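Local coordinates for protein endo-beta-1,4-mannanase (Alicyclobacillus acidocaldarius, PDB 4CD8) that hydrolyses internal beta-1,4-mannosidic bonds of mannan as a family GH113 glycoside hydrolase, at residues V21-H24 and G25-G28; T70-D73 and D74-A77; A135-A138 and K139-C143. One frame throughout, in Å; residues are numbered along the deposited sequence.

Contact 1. Residues V21-H24 and G25-G28; sequences VGQH and GTWG
Gln23 and Thr26 close a type II beta turn, in which Thr26 N donates to Gln23 O at 3.1 Å with an N-H...O angle of 164°. The threonine hydroxyl grips the same oxygen: Thr26 OG1 donates to Gln23 O at 2.7 Å, in the carbonyl plane and on a lone pair. OG1 reaches it from between the backbone N and the carbonyl carbon (chi1 61°), which also leaves Thr26 CG2 3.9 Å from Gln23 CB. A water accepts from Gln23 N and donates to Thr26 OG1 at 2.8 Å, bridging the mouth of the turn. In the TIM-barrel framework of GH113 this is the loop following strand 13-18, and Val21, just ahead of the turn, touches the bound mannose. Gly25, with phi 85°, takes the turn position that suits glycine, while its N lies over one face of the His24 ring. A valine in place of Thr26 would probably leave Gln23 O with the backbone donor alone of these two and take from the water the hydroxyl it donates to here. The Trp27 indole meets Gly22 obliquely, NE1 lying 3.7 Å from Gly22 CA, while NE1 is hydrogen-bonded to Gly19 O.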
loop_
_atom_site.group_PDB
_atom_site.type_symbol
_atom_site.label_atom_id
_atom_site.label_comp_id
_atom_site.label_asym_id
_atom_site.label_seq_id
_atom_site.Cartn_x
_atom_site.Cartn_y
_atom_site.Cartn_z
ATOM N N VAL A 21 11.100 -0.478 -2.300
ATOM C CA VAL A 21 10.696 0.897 -2.628
ATOM C C VAL A 21 10.740 1.229 -4.105
ATOM O O VAL A 21 10.603 2.401 -4.495
ATOM C CB VAL A 21 11.619 1.933 -1.908
ATOM C CG1 VAL A 21 11.534 1.764 -0.416
ATOM C CG2 VAL A 21 13.079 1.845 -2.363
ATOM N N GLY A 22 10.953 0.229 -4.935
ATOM C CA GLY A 22 11.008 0.435 -6.355
ATOM C C GLY A 22 12.141 1.334 -6.785
ATOM O O GLY A 22 11.946 2.315 -7.518
ATOM N N GLN A 23 13.342 0.979 -6.334
ATOM C CA GLN A 23 14.541 1.657 -6.772
ATOM C C GLN A 23 14.758 1.367 -8.227
ATOM O O GLN A 23 14.485 0.236 -8.711
ATOM C CB GLN A 23 15.751 1.105 -6.028
ATOM C CG GLN A 23 15.809 1.321 -4.542
ATOM C CD GLN A 23 17.164 0.854 -4.002
ATOM O OE1 GLN A 23 18.057 1.664 -3.759
ATOM N NE2 GLN A 23 17.339 -0.456 -3.888
ATOM N N HIS A 24 15.266 2.383 -8.925
ATOM C CA HIS A 24 15.528 2.297 -10.337
ATOM C C HIS A 24 16.285 1.022 -10.705
ATOM O O HIS A 24 17.333 0.711 -10.119
ATOM C CB HIS A 24 16.386 3.487 -10.772
ATOM C CG HIS A 24 16.619 3.548 -12.239
ATOM N ND1 HIS A 24 17.862 3.363 -12.821
ATOM C CD2 HIS A 24 15.757 3.791 -13.250
ATOM C CE1 HIS A 24 17.745 3.463 -14.131
ATOM N NE2 HIS A 24 16.479 3.742 -14.414
ATOM N N GLY A 25 15.781 0.334 -11.725
ATOM C CA GLY A 25 16.398 -0.887 -12.272
ATOM C C GLY A 25 16.050 -2.184 -11.572
ATOM O O GLY A 25 16.289 -3.243 -12.116
ATOM N N THR A 26 15.515 -2.129 -10.358
ATOM C CA THR A 26 15.312 -3.367 -9.612
ATOM C C THR A 26 14.199 -4.264 -10.171
ATOM O O THR A 26 14.249 -5.486 -10.027
ATOM C CB THR A 26 15.096 -3.123 -8.109
ATOM O OG1 THR A 26 13.935 -2.319 -7.895
ATOM C CG2 THR A 26 16.332 -2.438 -7.486
ATOM N N TRP A 27 13.200 -3.659 -10.793
ATOM C CA TRP A 27 12.093 -4.442 -11.335
ATOM C C TRP A 27 12.363 -5.025 -12.736
ATOM O O TRP A 27 11.668 -5.937 -13.188
ATOM C CB TRP A 27 10.830 -3.597 -11.364
ATOM C CG TRP A 27 10.287 -3.186 -10.042
ATOM C CD1 TRP A 27 10.873 -3.326 -8.807
ATOM C CD2 TRP A 27 9.032 -2.505 -9.808
ATOM N NE1 TRP A 27 10.068 -2.788 -7.837
ATOM C CE2 TRP A 27 8.929 -2.288 -8.423
ATOM C CE3 TRP A 27 7.991 -2.063 -10.642
ATOM C CZ2 TRP A 27 7.873 -1.606 -7.846
ATOM C CZ3 TRP A 27 6.924 -1.427 -10.064
ATOM C CH2 TRP A 27 6.857 -1.218 -8.672
ATOM N N GLY A 28 13.404 -4.528 -13.400
ATOM C CA GLY A 28 13.813 -5.098 -14.669
ATOM C C GLY A 28 14.763 -6.284 -14.557
ATOM O O GLY A 28 15.186 -6.819 -15.532
HETATM O O HOH W 1 13.404 -1.655 -5.214
#

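Contact 2. Residues T70-D73 and D74-A77; sequences TVSD and DEIA
Ser72 and Glu75 are brought together by two torsions: Ser72 OG stands between its own N and carbonyl carbon (chi1 66°), and Glu75 CG lies anti to its carbonyl carbon, whence an extended chain runs back toward the serine. Ser72 OG accepts from Glu75 N at 3.0 Å, and in return Ser72 N donates to Glu75 OE2 at 3.1 Å, with an N-H...O angle of 162°. Ser72 N approaches from above the carboxylate plane, 39° out of it. These reciprocal bonds make a capping box, with Ser72 as the N-cap of helix 73-85, a TIM-barrel helix. Behind the cap the regular helical bonds begin with Ile76 N to Ser72 O at 3.0 Å, nearly along the C=O axis, and continue with Ala77 N to Asp73 O. The Glu75 carboxylate also receives Gly25 N on OE2; this second bond and the nearby helix start would probably favour its charged form. Val71 packs against Glu75 and Ile76: its CG1 lies 3.7 Å from Glu75 OE1, and its CG2 is 3.7 Å from Ile76 CG1, Val71 and Ile76 crossing at about a right angle. Asp73 OD1 is hydrogen-bonded to His133 NE2.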
loop_
_atom_site.group_PDB
_atom_site.type_symbol
_atom_site.label_atom_id
_atom_site.label_comp_id
_atom_site.label_asym_id
_atom_site.label_seq_id
_atom_site.Cartn_x
_atom_site.Cartn_y
_atom_site.Cartn_z
ATOM N N THR A 70 13.599 6.210 -9.048
ATOM C CA THR A 70 12.647 5.104 -9.035
ATOM C C THR A 70 12.731 4.241 -10.301
ATOM O O THR A 70 13.348 4.617 -11.304
ATOM C CB THR A 70 11.173 5.606 -8.939
ATOM O OG1 THR A 70 10.785 6.175 -10.201
ATOM C CG2 THR A 70 11.046 6.623 -7.869
ATOM N N VAL A 71 12.022 3.116 -10.249
ATOM C CA VAL A 71 11.744 2.320 -11.426
ATOM C C VAL A 71 11.245 3.234 -12.560
ATOM O O VAL A 71 10.548 4.193 -12.337
ATOM C CB VAL A 71 10.701 1.214 -11.147
ATOM C CG1 VAL A 71 11.325 0.113 -10.329
ATOM C CG2 VAL A 71 9.461 1.760 -10.437
ATOM N N SER A 72 11.712 2.958 -13.759
ATOM C CA SER A 72 11.275 3.663 -14.938
ATOM C C SER A 72 9.844 3.319 -15.286
ATOM O O SER A 72 9.309 2.295 -14.846
ATOM C CB SER A 72 12.135 3.319 -16.142
ATOM O OG SER A 72 11.976 1.972 -16.495
ATOM N N ASP A 73 9.242 4.167 -16.119
ATOM C CA ASP A 73 7.908 3.844 -16.619
ATOM C C ASP A 73 7.911 2.442 -17.316
ATOM O O ASP A 73 6.954 1.658 -17.198
ATOM C CB ASP A 73 7.438 4.893 -17.613
ATOM C CG ASP A 73 7.141 6.263 -16.987
ATOM O OD1 ASP A 73 7.148 6.397 -15.728
ATOM O OD2 ASP A 73 6.865 7.222 -17.782
ATOM N N ASP A 74 8.949 2.140 -18.087
ATOM C CA ASP A 74 9.061 0.829 -18.750
ATOM C C ASP A 74 9.158 -0.335 -17.767
ATOM O O ASP A 74 8.611 -1.411 -18.017
ATOM C CB ASP A 74 10.289 0.783 -19.659
ATOM C CG ASP A 74 10.114 1.531 -20.994
ATOM O OD1 ASP A 74 9.017 1.987 -21.323
ATOM O OD2 ASP A 74 11.123 1.657 -21.736
ATOM N N GLU A 75 9.867 -0.127 -16.656
ATOM C CA GLU A 75 9.934 -1.144 -15.600
ATOM C C GLU A 75 8.559 -1.394 -14.995
ATOM O O GLU A 75 8.203 -2.541 -14.716
ATOM C CB GLU A 75 10.864 -0.739 -14.491
ATOM C CG GLU A 75 12.336 -0.930 -14.836
ATOM C CD GLU A 75 13.217 -0.633 -13.636
ATOM O OE1 GLU A 75 13.485 -1.580 -12.835
ATOM O OE2 GLU A 75 13.605 0.557 -13.481
ATOM N N ILE A 76 7.823 -0.303 -14.760
ATOM C CA ILE A 76 6.439 -0.418 -14.271
ATOM C C ILE A 76 5.581 -1.204 -15.268
ATOM O O ILE A 76 4.875 -2.167 -14.880
ATOM C CB ILE A 76 5.830 0.954 -13.940
ATOM C CG1 ILE A 76 6.622 1.618 -12.804
ATOM C CG2 ILE A 76 4.351 0.812 -13.573
ATOM C CD1 ILE A 76 6.291 3.074 -12.565
ATOM N N ALA A 77 5.647 -0.825 -16.528
ATOM C CA ALA A 77 4.914 -1.535 -17.565
ATOM C C ALA A 77 5.292 -2.996 -17.643
ATOM O O ALA A 77 4.417 -3.840 -17.801
ATOM C CB ALA A 77 5.086 -0.866 -18.922
#

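Contact 3. Residues A135-A138 and K139-C143; sequences AHVA and KRTGC
His136 and Arg140, one helical turn apart, cross with the arginine's aliphatic part over one face of the imidazole. Arg140 CG stands 4.2 Å from the ring centroid and 20° off the ring normal, a CH-pi contact, and Arg140 CD reaches 3.3 Å from His136 NE2. The guanidinium does not stack: its plane is turned 52° from the ring, the chain bending at chi3 (68°). Next round the helix, Val137 and Thr141 meet obliquely, Val137 CG1 lying 4.1 Å from Thr141 CG2. Thr141 OG1 donates to Val137 O at 2.7 Å, tilted from the carbonyl plane, while Thr141 N reaches the same oxygen at 2.9 Å almost in line with the carbonyl. The shared acceptor is thus gripped twice where helix 120-140 ends. A Schellman motif follows: Gly142, with positive phi, ends the helix, and Cys143 N donates back to Ala138 O at 2.9 Å, while Gly142 N bonds to Lys139 O. From here the chain leads to barrel strand 145-150, with Cys143 CB 4.0 Å from Ala138 CB, an apolar pair that Leu92 and Val90 of strand 89-98 adjoin. Lys139 runs out extended from the same last turn, and its NZ forms a salt bridge with Asp174.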
loop_
_atom_site.group_PDB
_atom_site.type_symbol
_atom_site.label_atom_id
_atom_site.label_comp_id
_atom_site.label_asym_id
_atom_site.label_seq_id
_atom_site.Cartn_x
_atom_site.Cartn_y
_atom_site.Cartn_z
ATOM N N ALA A 135 -0.882 8.000 -12.853
ATOM C CA ALA A 135 -2.270 7.621 -13.151
ATOM C C ALA A 135 -2.394 7.315 -14.643
ATOM O O ALA A 135 -3.046 6.338 -15.027
ATOM C CB ALA A 135 -3.242 8.742 -12.761
ATOM N N HIS A 136 -1.685 8.110 -15.449
ATOM C CA HIS A 136 -1.641 7.915 -16.897
ATOM C C HIS A 136 -0.949 6.612 -17.261
ATOM O O HIS A 136 -1.412 5.873 -18.095
ATOM C CB HIS A 136 -0.961 9.129 -17.568
ATOM C CG HIS A 136 -0.739 8.985 -19.039
ATOM N ND1 HIS A 136 -1.778 8.953 -19.934
ATOM C CD2 HIS A 136 0.401 8.935 -19.777
ATOM C CE1 HIS A 136 -1.299 8.863 -21.164
ATOM N NE2 HIS A 136 0.025 8.861 -21.099
ATOM N N VAL A 137 0.163 6.311 -16.568
ATOM C CA VAL A 137 0.837 5.027 -16.729
ATOM C C VAL A 137 -0.087 3.861 -16.334
ATOM O O VAL A 137 -0.167 2.867 -17.053
ATOM C CB VAL A 137 2.153 4.956 -15.909
ATOM C CG1 VAL A 137 2.689 3.541 -15.876
ATOM C CG2 VAL A 137 3.213 5.940 -16.456
ATOM N N ALA A 138 -0.829 4.039 -15.233
ATOM C CA ALA A 138 -1.810 3.044 -14.791
ATOM C C ALA A 138 -2.872 2.766 -15.865
ATOM O O ALA A 138 -3.212 1.620 -16.104
ATOM C CB ALA A 138 -2.464 3.453 -13.486
ATOM N N LYS A 139 -3.341 3.823 -16.526
ATOM C CA LYS A 139 -4.371 3.643 -17.551
ATOM C C LYS A 139 -3.795 2.900 -18.757
ATOM O O LYS A 139 -4.377 1.923 -19.268
ATOM C CB LYS A 139 -4.931 4.986 -17.970
ATOM C CG LYS A 139 -5.863 4.837 -19.167
ATOM C CD LYS A 139 -6.806 6.008 -19.300
ATOM C CE LYS A 139 -7.631 5.859 -20.578
ATOM N NZ LYS A 139 -8.746 6.822 -20.559
ATOM N N ARG A 140 -2.635 3.349 -19.215
ATOM C CA ARG A 140 -2.013 2.729 -20.382
ATOM C C ARG A 140 -1.580 1.268 -20.179
ATOM O O ARG A 140 -1.548 0.499 -21.134
ATOM C CB ARG A 140 -0.812 3.560 -20.814
ATOM C CG ARG A 140 -1.148 4.951 -21.329
ATOM C CD ARG A 140 0.044 5.649 -21.973
ATOM N NE ARG A 140 0.443 5.005 -23.200
ATOM C CZ ARG A 140 1.458 5.406 -23.943
ATOM N NH1 ARG A 140 2.188 6.463 -23.584
ATOM N NH2 ARG A 140 1.748 4.741 -25.049
ATOM N N THR A 141 -1.257 0.913 -18.933
ATOM C CA THR A 141 -0.812 -0.442 -18.584
ATOM C C THR A 141 -1.971 -1.321 -18.080
ATOM O O THR A 141 -1.786 -2.470 -17.735
ATOM C CB THR A 141 0.326 -0.421 -17.552
ATOM O OG1 THR A 141 -0.112 0.241 -16.363
ATOM C CG2 THR A 141 1.568 0.297 -18.163
ATOM N N GLY A 142 -3.179 -0.759 -18.073
ATOM C CA GLY A 142 -4.358 -1.523 -17.723
ATOM C C GLY A 142 -4.487 -1.878 -16.247
ATOM O O GLY A 142 -5.150 -2.869 -15.870
ATOM N N CYS A 143 -3.854 -1.092 -15.395
ATOM C CA CYS A 143 -3.946 -1.369 -13.979
ATOM C C CYS A 143 -5.375 -1.114 -13.503
ATOM O O CYS A 143 -5.932 -0.055 -13.739
ATOM C CB CYS A 143 -2.956 -0.521 -13.180
ATOM S SG CYS A 143 -1.223 -0.907 -13.411
#

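From the N terminus, contact 1 closes a tight turn in the loop between strand 13-18 and helix 30-40. Contact 2 starts helix 73-85, and contact 3 ends helix 120-140. Each is local, and they follow in series, so none nests in or crosses another. In space, probable hydrogen bonds join the 21-28 loop to the segment leading into helix 73-85 (Gly22 O to Val71 N, 2.8 Å) and to its first turn (Gly25 N to Glu75 OE2, 2.8 Å). Contacts 2 and 3 meet through apolar packing, with Ile76 CG2 3.9 Å from Val137 CG1. Contacts 1 and 3 do not touch, their nearest atoms about 9 Å apart; contact 2 is the one that meets both.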